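Local coordinates for DNA mimic protein DMP12 (Neisseria meningitidis MC58, PDB 3W1O) that mimics the shape and charge of DNA, binding the histone-like protein HU and partly preventing it from binding DNA, at residues E47-R51 / G52-L56. Residues are numbered along the deposited sequence; the frame is centred on the assembly and turned at random.
Sequences EYQNR and GLWRL
Tyr48 and Leu53 meet across the sharp turn that separates helix 42-51 from helix 53-61. Leu53 CD2 reaches obliquely toward the tyrosine ring, 3.7 Å from Tyr48 CD1, and Leu53 CB packs equally close to Tyr48 CB. Both side chains also lie against Leu97 of helix 96-111, while Glu95 accepts a hydrogen bond from the phenol OH of Tyr48 and forms a salt bridge with Arg51. Leu53 CG also lies against one face of the Trp54 indole, offset toward its rim, and the indole extends back along the preceding helix, its CZ2 4.1 Å from Tyr48 CB. With CG beside its own backbone N, Trp54 directs NE1 to the carbonyl of Ile45, earlier in helix 42-51, and its ring meets Trp64 edge-to-face.

The backbone turn is a Schellman motif. Gly52, at positive phi, ends the first helix and is also the N-cap residue of the second. Leu53 N donates to Tyr48 O at 2.9 Å, the N-H...O angle being 150°, and Gly52 N bonds to Gln49 O at 3.0 Å from well above the carbonyl plane.

Packing loosens into mixed contacts around Gln49. Its chain bends at chi2 (55°), bringing the amide NE2 into van der Waals contact with the indole edge, 3.3 Å from Trp54 CD1, with the two planes 39° apart. The polar role falls to Gln49 O, which also accepts a hydrogen bond from a water that in turn accepts one from Arg55 N. One face of the exposed Arg55 guanidinium rests on Gly52 CA, offset toward the rim, with NH2 3.0 Å from Gln49 O. The junction thus joins an apolar inner side to a hydrated outer one, where the water links a C-terminal carbonyl of one helix to a first-turn N-H of the next, and the positive guanidinium probably offsets the partial negative charge of the carbonyls ending the first.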
# COMPACT_ATOMS: atom_id res chain seq x y z
N GLU A 47 0.79 -10.37 11.81
CA GLU A 47 0.99 -11.62 11.07
C GLU A 47 2.09 -11.45 10.03
O GLU A 47 3.01 -12.26 9.92
CB GLU A 47 -0.33 -11.96 10.36
CG GLU A 47 -0.30 -13.23 9.51
CD GLU A 47 -1.64 -13.51 8.78
OE1 GLU A 47 -2.63 -12.71 8.83
OE2 GLU A 47 -1.67 -14.55 8.11
N TYR A 48 1.96 -10.41 9.23
CA TYR A 48 2.90 -10.14 8.16
C TYR A 48 4.24 -9.53 8.55
O TYR A 48 5.21 -9.73 7.87
CB TYR A 48 2.20 -9.36 7.04
CG TYR A 48 1.38 -10.36 6.25
CD1 TYR A 48 1.97 -11.15 5.26
CD2 TYR A 48 0.04 -10.57 6.55
CE1 TYR A 48 1.21 -12.13 4.57
CE2 TYR A 48 -0.72 -11.53 5.87
CZ TYR A 48 -0.12 -12.30 4.89
OH TYR A 48 -0.87 -13.24 4.23
N GLN A 49 4.28 -8.80 9.65
CA GLN A 49 5.56 -8.39 10.24
C GLN A 49 6.42 -9.64 10.48
O GLN A 49 7.56 -9.75 10.02
CB GLN A 49 5.29 -7.67 11.57
CG GLN A 49 6.56 -7.39 12.39
CD GLN A 49 7.62 -6.59 11.59
OE1 GLN A 49 8.80 -6.96 11.56
NE2 GLN A 49 7.20 -5.52 10.96
N ASN A 50 5.84 -10.59 11.21
CA ASN A 50 6.59 -11.78 11.63
C ASN A 50 6.92 -12.72 10.46
O ASN A 50 7.75 -13.61 10.56
CB ASN A 50 5.86 -12.49 12.79
CG ASN A 50 5.79 -11.61 14.05
OD1 ASN A 50 6.69 -10.82 14.32
ND2 ASN A 50 4.70 -11.73 14.79
N ARG A 51 6.30 -12.48 9.31
CA ARG A 51 6.66 -13.24 8.12
C ARG A 51 7.56 -12.52 7.16
O ARG A 51 7.98 -13.07 6.13
CB ARG A 51 5.40 -13.73 7.48
CG ARG A 51 4.85 -14.83 8.38
CD ARG A 51 3.64 -15.48 7.80
NE ARG A 51 4.00 -16.09 6.53
CZ ARG A 51 3.13 -16.23 5.55
NH1 ARG A 51 1.88 -15.81 5.75
NH2 ARG A 51 3.52 -16.77 4.39
N GLY A 52 7.83 -11.27 7.48
CA GLY A 52 8.81 -10.49 6.74
C GLY A 52 8.28 -9.63 5.60
O GLY A 52 9.08 -9.10 4.82
N LEU A 53 6.96 -9.43 5.53
CA LEU A 53 6.37 -8.61 4.49
C LEU A 53 6.86 -7.13 4.54
O LEU A 53 7.20 -6.54 3.51
CB LEU A 53 4.84 -8.69 4.53
CG LEU A 53 4.09 -7.73 3.55
CD1 LEU A 53 4.49 -8.01 2.03
CD2 LEU A 53 2.58 -7.86 3.67
N TRP A 54 6.88 -6.52 5.72
CA TRP A 54 7.18 -5.11 5.78
C TRP A 54 8.66 -4.93 5.56
O TRP A 54 9.09 -3.98 4.89
CB TRP A 54 6.72 -4.48 7.10
CG TRP A 54 5.30 -4.85 7.44
CD1 TRP A 54 4.87 -5.42 8.59
CD2 TRP A 54 4.15 -4.72 6.59
NE1 TRP A 54 3.52 -5.67 8.53
CE2 TRP A 54 3.04 -5.24 7.32
CE3 TRP A 54 3.93 -4.21 5.30
CZ2 TRP A 54 1.76 -5.26 6.81
CZ3 TRP A 54 2.63 -4.23 4.79
CH2 TRP A 54 1.57 -4.75 5.54
N ARG A 55 9.45 -5.88 6.05
CA ARG A 55 10.89 -5.87 5.73
C ARG A 55 11.15 -5.91 4.21
O ARG A 55 12.05 -5.26 3.69
CB ARG A 55 11.57 -7.06 6.44
CG ARG A 55 11.68 -6.80 7.94
CD ARG A 55 12.39 -7.96 8.65
NE ARG A 55 11.44 -8.79 9.40
CZ ARG A 55 11.22 -10.06 9.11
NH1 ARG A 55 11.89 -10.61 8.12
NH2 ARG A 55 10.34 -10.79 9.81
N LEU A 56 10.35 -6.67 3.47
CA LEU A 56 10.47 -6.72 2.03
C LEU A 56 10.21 -5.37 1.43
O LEU A 56 10.94 -4.96 0.53
CB LEU A 56 9.49 -7.74 1.45
CG LEU A 56 9.78 -8.76 0.37
CD1 LEU A 56 11.19 -9.41 0.45
CD2 LEU A 56 8.72 -9.82 0.51
O HOH W 1 8.33 -7.49 8.24